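Local coordinates for alpha-catenin-like protein hmp-1 (Caenorhabditis elegans, PDB 5H5M) that binds beta-catenin and actin filaments at adherens junctions, and is required for cell migration and cell shape changes as the embryo is enclosed and elongates, at residues G5-E10 with C167-D172; N9-F14 with E39-G44. All blocks are in the same frame, centred on the assembly; numbering follows the deposited sequence.

Both contacts start from the short helix 6-17 at the beginning of this piece of the protein, the M domain, and their centres lie about 9 Å apart. Contact 1 sets the first turn of that helix against the 167-172 loop; contact 2 sets the following turn against helix 27-49. Asn9 and Glu10 belong to both. The join runs through Leu7, whose CD1 is 3.6 Å from Ile41 O and whose CD2 is 3.8 Å from Gly44 C, so one leucine touches the loop and helix 27-49 alike. The centres of contacts 1 and 2 lie about 17 and 22 Å from that of the chain, on the same side of it.

Contact 1 (G5-E10 with C167-D172); sequences GDLINE and CQLSSD
Gly5 and Gln168 bring their CA atoms to 4.0 Å and Ile8 and Leu169 theirs to 4.8 Å, close enough for the backbone of the loop to reach the opening turn of helix 6-17. There Gln168 O accepts a hydrogen bond from Ile8 N at 3.2 Å. The amide lies almost on the line of the C=O bond (168°), but its N-H is bent off the acceptor (138°). As a first-turn amide it has no helical partner of its own, and the loop carbonyl supplies one.

The side chain of Ile8 packs on the same strip of backbone. A chi1 of -165° swings CG1 away from the backbone N, to 3.5 Å from Leu169 O, while CG2 reaches Ser170 O at 3.6 Å. Cut back to an alanine, this position would keep the amide bond but would probably lose the packing of both branches on the Leu169 and Ser170 carbonyls, opening a gap there. One residue earlier, Leu7 lies alongside Leu169, the two side chains pointing the same way and meeting through their CD2 methyls at 3.8 Å. Asn9, at the margin, brings OD1 to 4.0 Å from Ser171 CB. Further along the loop, Asp172 N donates to Ser170 OG at 3.1 Å in an ST turn; Asp172 is itself the N-cap residue of helix 173-202.

The loop links helix 142-166 to helix 173-202, against which Cys167 and Ser170 pack. Leu7 and Leu169 both touch Ile48 of helix 27-49, and Leu169 continues onto Leu111, Arg112 and Ile115 of helix 92-122.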
ATOM      1  N   GLY A   5     -14.230  10.130   5.809  1.00 68.63           N
ATOM      2  CA  GLY A   5     -12.946  10.671   5.401  1.00 61.89           C
ATOM      3  C   GLY A   5     -13.003  12.175   5.213  1.00 66.60           C
ATOM      4  O   GLY A   5     -13.749  12.679   4.373  1.00 78.29           O
ATOM      5  N   ASP A   6     -12.208  12.898   5.994  1.00 51.97           N
ATOM      6  CA  ASP A   6     -12.257  14.355   5.974  1.00 47.90           C
ATOM      7  C   ASP A   6     -11.381  14.971   4.889  1.00 36.40           C
ATOM      8  O   ASP A   6     -11.834  15.848   4.157  1.00 45.75           O
ATOM      9  CB  ASP A   6     -11.857  14.919   7.339  1.00 55.88           C
ATOM     10  CG  ASP A   6     -13.053  15.188   8.228  1.00 74.89           C
ATOM     11  OD1 ASP A   6     -14.194  15.129   7.723  1.00 79.61           O
ATOM     12  OD2 ASP A   6     -12.855  15.467   9.429  1.00 83.75           O
ATOM     13  N   LEU A   7     -10.135  14.518   4.787  1.00 30.89           N
ATOM     14  CA  LEU A   7      -9.192  15.092   3.830  1.00 30.02           C
ATOM     15  C   LEU A   7      -9.673  14.953   2.387  1.00 35.16           C
ATOM     16  O   LEU A   7      -9.457  15.845   1.568  1.00 32.25           O
ATOM     17  CB  LEU A   7      -7.810  14.449   3.979  1.00 29.03           C
ATOM     18  CG  LEU A   7      -6.741  14.935   2.992  1.00 31.99           C
ATOM     19  CD1 LEU A   7      -6.593  16.452   3.039  1.00 29.38           C
ATOM     20  CD2 LEU A   7      -5.400  14.262   3.251  1.00 29.13           C
ATOM     21  N   ILE A   8     -10.333  13.843   2.076  1.00 34.49           N
ATOM     22  CA  ILE A   8     -10.802  13.629   0.714  1.00 29.32           C
ATOM     23  C   ILE A   8     -12.021  14.506   0.427  1.00 32.50           C
ATOM     24  O   ILE A   8     -12.202  14.976  -0.694  1.00 39.33           O
ATOM     25  CB  ILE A   8     -11.133  12.139   0.442  1.00 31.06           C
ATOM     26  CG1 ILE A   8     -11.261  11.895  -1.063  1.00 35.57           C
ATOM     27  CG2 ILE A   8     -12.381  11.686   1.199  1.00 32.10           C
ATOM     28  CD1 ILE A   8      -9.999  12.224  -1.829  1.00 29.01           C
ATOM     29  N   ASN A   9     -12.840  14.752   1.446  1.00 36.02           N
ATOM     30  CA  ASN A   9     -13.995  15.621   1.286  1.00 40.20           C
ATOM     31  C   ASN A   9     -13.576  17.084   1.195  1.00 40.87           C
ATOM     32  O   ASN A   9     -14.171  17.859   0.449  1.00 43.94           O
ATOM     33  CB  ASN A   9     -14.984  15.422   2.432  1.00 52.37           C
ATOM     34  CG  ASN A   9     -15.696  14.083   2.359  1.00 71.36           C
ATOM     35  OD1 ASN A   9     -15.807  13.485   1.286  1.00 70.18           O
ATOM     36  ND2 ASN A   9     -16.181  13.605   3.500  1.00 73.46           N
ATOM     37  N   GLU A  10     -12.549  17.451   1.957  1.00 33.78           N
ATOM     38  CA  GLU A  10     -11.994  18.797   1.898  1.00 31.13           C
ATOM     39  C   GLU A  10     -11.462  19.100   0.501  1.00 33.47           C
ATOM     40  O   GLU A  10     -11.687  20.181  -0.035  1.00 45.04           O
ATOM     41  CB  GLU A  10     -10.881  18.975   2.936  1.00 32.86           C
ATOM     42  CG  GLU A  10     -11.339  18.906   4.389  1.00 40.44           C
ATOM     43  CD  GLU A  10     -12.062  20.164   4.850  1.00 49.48           C
ATOM     44  OE1 GLU A  10     -12.230  21.098   4.039  1.00 48.51           O
ATOM     45  OE2 GLU A  10     -12.457  20.219   6.035  1.00 52.88           O
ATOM     46  N   CYS A 167      -8.790   5.299   5.379  1.00 26.22           N
ATOM     47  CA  CYS A 167     -10.149   5.825   5.425  1.00 33.84           C
ATOM     48  C   CYS A 167     -10.224   7.327   5.139  1.00 33.92           C
ATOM     49  O   CYS A 167     -11.248   7.821   4.667  1.00 32.85           O
ATOM     50  CB  CYS A 167     -10.776   5.517   6.786  1.00 32.75           C
ATOM     51  SG  CYS A 167     -11.068   3.746   7.054  1.00 20.16           S
ATOM     52  N   GLN A 168      -9.138   8.043   5.410  1.00 30.53           N
ATOM     53  CA  GLN A 168      -9.092   9.487   5.195  1.00 31.86           C
ATOM     54  C   GLN A 168      -9.257   9.867   3.726  1.00 29.86           C
ATOM     55  O   GLN A 168      -9.683  10.976   3.412  1.00 29.38           O
ATOM     56  CB  GLN A 168      -7.772  10.069   5.707  1.00 31.10           C
ATOM     57  CG  GLN A 168      -7.326   9.560   7.059  1.00 43.06           C
ATOM     58  CD  GLN A 168      -6.049  10.233   7.522  1.00 56.44           C
ATOM     59  OE1 GLN A 168      -5.637  11.253   6.967  1.00 46.96           O
ATOM     60  NE2 GLN A 168      -5.411   9.663   8.539  1.00 61.20           N
ATOM     61  N   LEU A 169      -8.910   8.953   2.828  1.00 24.26           N
ATOM     62  CA  LEU A 169      -8.893   9.272   1.407  1.00 31.26           C
ATOM     63  C   LEU A 169     -10.030   8.617   0.635  1.00 30.09           C
ATOM     64  O   LEU A 169     -10.051   8.651  -0.595  1.00 33.24           O
ATOM     65  CB  LEU A 169      -7.554   8.866   0.795  1.00 35.31           C
ATOM     66  CG  LEU A 169      -6.326   9.516   1.433  1.00 29.11           C
ATOM     67  CD1 LEU A 169      -5.113   9.230   0.595  1.00 43.85           C
ATOM     68  CD2 LEU A 169      -6.527  11.014   1.589  1.00 25.89           C
ATOM     69  N   SER A 170     -10.976   8.028   1.355  1.00 24.34           N
ATOM     70  CA  SER A 170     -12.135   7.422   0.714  1.00 26.83           C
ATOM     71  C   SER A 170     -13.413   8.174   1.067  1.00 24.22           C
ATOM     72  O   SER A 170     -13.639   8.511   2.229  1.00 30.06           O
ATOM     73  CB  SER A 170     -12.267   5.953   1.112  1.00 22.70           C
ATOM     74  OG  SER A 170     -13.417   5.380   0.517  1.00 26.10           O
ATOM     75  N   SER A 171     -14.239   8.440   0.061  1.00 22.58           N
ATOM     76  CA  SER A 171     -15.536   9.073   0.282  1.00 24.76           C
ATOM     77  C   SER A 171     -16.624   8.010   0.385  1.00 31.20           C
ATOM     78  O   SER A 171     -17.808   8.324   0.524  1.00 29.56           O
ATOM     79  CB  SER A 171     -15.866  10.058  -0.842  1.00 28.11           C
ATOM     80  OG  SER A 171     -16.189   9.379  -2.044  1.00 33.68           O
ATOM     81  N   ASP A 172     -16.208   6.748   0.307  1.00 34.29           N
ATOM     82  CA  ASP A 172     -17.123   5.620   0.453  1.00 31.55           C
ATOM     83  C   ASP A 172     -17.451   5.418   1.930  1.00 24.29           C
ATOM     84  O   ASP A 172     -16.761   4.679   2.632  1.00 28.10           O
ATOM     85  CB  ASP A 172     -16.507   4.352  -0.144  1.00 31.09           C
ATOM     86  CG  ASP A 172     -17.503   3.211  -0.265  1.00 31.13           C
ATOM     87  OD1 ASP A 172     -17.264   2.303  -1.088  1.00 32.87           O
ATOM     88  OD2 ASP A 172     -18.519   3.210   0.460  1.00 39.01           O
TER

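Contact 2 (N9-F14 with E39-G44); sequences NEIDTF and ERIVSG
An antiparallel pair of helices, 6-17 and 27-49, packs here through Glu10, Ile11 and Phe14 against Arg40 and Ile41; the two segments run at 147° to each other, with axes 9.4 Å apart at closest. Ile41 is the residue on which Glu10, Ile11 and Phe14 converge. Its CG1 branch leaves beside the backbone N (chi1 -64°) and stays extended beyond, which carries CD1 out to Phe14, 3.7 Å from Phe14 CB and close to ring atoms CG and CD2, which it approaches obliquely. The other branch turns to Ile11, Ile41 CG2 meeting Ile11 CG1 at 3.8 Å as the two isoleucines cross at about a right angle. Glu10 CB closes over Ile41 CG1 at 4.0 Å.

This is the apolar seam of a four-helix bundle, in keeping with the vinculin/alpha-catenin family: Phe14 also packs on Leu69 and Leu73 of helix 56-80, Ile11 on Thr104 and Leu111 of helix 92-122, and the Phe14 ring meets that of His37 edge-to-face. The same histidine ties helix 27-49 to the backbone of helix 6-17, His37 NE2 being hydrogen-bonded to Glu10 O.

On the outer side of the seam, Glu10 and Arg40 form a weak salt bridge, their side chains crossing at about a right angle. Arg40 NE points at Glu10 OE2 over 3.3 Å, with a bent N-H (136°), and the carboxylate sits at the guanidinium edge, the two planes turned well apart.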
ATOM      1  N   ASN A   9     -12.840  14.752   1.446  1.00 36.02           N
ATOM      2  CA  ASN A   9     -13.995  15.621   1.286  1.00 40.20           C
ATOM      3  C   ASN A   9     -13.576  17.084   1.195  1.00 40.87           C
ATOM      4  O   ASN A   9     -14.171  17.859   0.449  1.00 43.94           O
ATOM      5  CB  ASN A   9     -14.984  15.422   2.432  1.00 52.37           C
ATOM      6  CG  ASN A   9     -15.696  14.083   2.359  1.00 71.36           C
ATOM      7  OD1 ASN A   9     -15.807  13.485   1.286  1.00 70.18           O
ATOM      8  ND2 ASN A   9     -16.181  13.605   3.500  1.00 73.46           N
ATOM      9  N   GLU A  10     -12.549  17.451   1.957  1.00 33.78           N
ATOM     10  CA  GLU A  10     -11.994  18.797   1.898  1.00 31.13           C
ATOM     11  C   GLU A  10     -11.462  19.100   0.501  1.00 33.47           C
ATOM     12  O   GLU A  10     -11.687  20.181  -0.035  1.00 45.04           O
ATOM     13  CB  GLU A  10     -10.881  18.975   2.936  1.00 32.86           C
ATOM     14  CG  GLU A  10     -11.339  18.906   4.389  1.00 40.44           C
ATOM     15  CD  GLU A  10     -12.062  20.164   4.850  1.00 49.48           C
ATOM     16  OE1 GLU A  10     -12.230  21.098   4.039  1.00 48.51           O
ATOM     17  OE2 GLU A  10     -12.457  20.219   6.035  1.00 52.88           O
ATOM     18  N   ILE A  11     -10.764  18.130  -0.085  1.00 36.00           N
ATOM     19  CA  ILE A  11     -10.212  18.270  -1.430  1.00 39.55           C
ATOM     20  C   ILE A  11     -11.306  18.329  -2.497  1.00 48.45           C
ATOM     21  O   ILE A  11     -11.292  19.203  -3.367  1.00 45.48           O
ATOM     22  CB  ILE A  11      -9.253  17.109  -1.758  1.00 38.06           C
ATOM     23  CG1 ILE A  11      -7.969  17.226  -0.936  1.00 31.97           C
ATOM     24  CG2 ILE A  11      -8.923  17.087  -3.238  1.00 33.09           C
ATOM     25  CD1 ILE A  11      -7.017  16.072  -1.143  1.00 24.27           C
ATOM     26  N   ASP A  12     -12.252  17.397  -2.422  1.00 47.01           N
ATOM     27  CA  ASP A  12     -13.323  17.308  -3.410  1.00 46.93           C
ATOM     28  C   ASP A  12     -14.187  18.569  -3.454  1.00 46.03           C
ATOM     29  O   ASP A  12     -14.482  19.089  -4.531  1.00 42.64           O
ATOM     30  CB  ASP A  12     -14.202  16.085  -3.131  1.00 47.72           C
ATOM     31  CG  ASP A  12     -13.492  14.776  -3.424  1.00 55.79           C
ATOM     32  OD1 ASP A  12     -12.501  14.789  -4.187  1.00 55.72           O
ATOM     33  OD2 ASP A  12     -13.928  13.730  -2.895  1.00 55.80           O
ATOM     34  N   THR A  13     -14.588  19.058  -2.284  1.00 44.87           N
ATOM     35  CA  THR A  13     -15.410  20.260  -2.206  1.00 52.22           C
ATOM     36  C   THR A  13     -14.629  21.498  -2.649  1.00 50.22           C
ATOM     37  O   THR A  13     -15.177  22.379  -3.312  1.00 51.20           O
ATOM     38  CB  THR A  13     -15.955  20.485  -0.779  1.00 46.65           C
ATOM     39  OG1 THR A  13     -14.868  20.556   0.150  1.00 48.99           O
ATOM     40  CG2 THR A  13     -16.888  19.352  -0.377  1.00 37.20           C
ATOM     41  N   PHE A  14     -13.350  21.549  -2.289  1.00 43.23           N
ATOM     42  CA  PHE A  14     -12.489  22.678  -2.633  1.00 44.85           C
ATOM     43  C   PHE A  14     -12.443  22.914  -4.137  1.00 47.75           C
ATOM     44  O   PHE A  14     -12.390  24.054  -4.597  1.00 50.84           O
ATOM     45  CB  PHE A  14     -11.075  22.450  -2.099  1.00 38.28           C
ATOM     46  CG  PHE A  14     -10.123  23.575  -2.384  1.00 36.27           C
ATOM     47  CD1 PHE A  14     -10.266  24.800  -1.748  1.00 33.17           C
ATOM     48  CD2 PHE A  14      -9.075  23.404  -3.273  1.00 29.59           C
ATOM     49  CE1 PHE A  14      -9.386  25.836  -2.001  1.00 31.35           C
ATOM     50  CE2 PHE A  14      -8.187  24.438  -3.531  1.00 29.90           C
ATOM     51  CZ  PHE A  14      -8.344  25.656  -2.894  1.00 28.12           C
ATOM     52  N   GLU A  39      -5.820  25.540   3.683  1.00 31.10           N
ATOM     53  CA  GLU A  39      -4.919  25.207   4.780  1.00 31.82           C
ATOM     54  C   GLU A  39      -5.310  23.904   5.475  1.00 31.94           C
ATOM     55  O   GLU A  39      -4.453  23.209   6.018  1.00 31.00           O
ATOM     56  CB  GLU A  39      -4.863  26.350   5.798  1.00 41.61           C
ATOM     57  CG  GLU A  39      -4.236  27.627   5.258  1.00 54.12           C
ATOM     58  CD  GLU A  39      -2.829  27.413   4.724  1.00 62.96           C
ATOM     59  OE1 GLU A  39      -2.055  26.666   5.358  1.00 55.97           O
ATOM     60  OE2 GLU A  39      -2.502  27.986   3.663  1.00 75.84           O
ATOM     61  N   ARG A  40      -6.598  23.572   5.454  1.00 31.51           N
ATOM     62  CA  ARG A  40      -7.061  22.312   6.030  1.00 40.21           C
ATOM     63  C   ARG A  40      -6.613  21.139   5.167  1.00 38.94           C
ATOM     64  O   ARG A  40      -6.300  20.063   5.679  1.00 35.66           O
ATOM     65  CB  ARG A  40      -8.583  22.304   6.193  1.00 34.20           C
ATOM     66  CG  ARG A  40      -9.083  23.193   7.323  1.00 34.49           C
ATOM     67  CD  ARG A  40     -10.536  22.905   7.673  1.00 36.52           C
ATOM     68  NE  ARG A  40     -11.458  23.333   6.623  1.00 46.62           N
ATOM     69  CZ  ARG A  40     -11.927  24.571   6.497  1.00 54.93           C
ATOM     70  NH1 ARG A  40     -11.555  25.516   7.352  1.00 62.39           N
ATOM     71  NH2 ARG A  40     -12.764  24.868   5.513  1.00 52.63           N
ATOM     72  N   ILE A  41      -6.586  21.358   3.857  1.00 39.70           N
ATOM     73  CA  ILE A  41      -6.056  20.377   2.918  1.00 34.17           C
ATOM     74  C   ILE A  41      -4.561  20.175   3.159  1.00 37.16           C
ATOM     75  O   ILE A  41      -4.080  19.044   3.241  1.00 36.79           O
ATOM     76  CB  ILE A  41      -6.294  20.811   1.455  1.00 27.78           C
ATOM     77  CG1 ILE A  41      -7.793  20.878   1.157  1.00 29.46           C
ATOM     78  CG2 ILE A  41      -5.603  19.869   0.490  1.00 24.86           C
ATOM     79  CD1 ILE A  41      -8.116  21.310  -0.254  1.00 30.11           C
ATOM     80  N   VAL A  42      -3.838  21.282   3.289  1.00 36.39           N
ATOM     81  CA  VAL A  42      -2.395  21.235   3.491  1.00 31.36           C
ATOM     82  C   VAL A  42      -2.042  20.576   4.824  1.00 30.18           C
ATOM     83  O   VAL A  42      -1.108  19.775   4.897  1.00 28.74           O
ATOM     84  CB  VAL A  42      -1.778  22.646   3.423  1.00 36.43           C
ATOM     85  CG1 VAL A  42      -0.304  22.614   3.810  1.00 36.48           C
ATOM     86  CG2 VAL A  42      -1.958  23.232   2.030  1.00 33.28           C
ATOM     87  N   SER A  43      -2.800  20.897   5.870  1.00 29.14           N
ATOM     88  CA  SER A  43      -2.561  20.310   7.190  1.00 29.73           C
ATOM     89  C   SER A  43      -2.755  18.800   7.179  1.00 30.21           C
ATOM     90  O   SER A  43      -1.920  18.055   7.693  1.00 28.69           O
ATOM     91  CB  SER A  43      -3.474  20.942   8.239  1.00 33.06           C
ATOM     92  OG  SER A  43      -3.023  22.243   8.576  1.00 52.39           O
ATOM     93  N   GLY A  44      -3.857  18.351   6.587  1.00 35.42           N
ATOM     94  CA  GLY A  44      -4.142  16.933   6.489  1.00 33.15           C
ATOM     95  C   GLY A  44      -3.120  16.209   5.635  1.00 32.58           C
ATOM     96  O   GLY A  44      -2.730  15.081   5.937  1.00 34.94           O
TER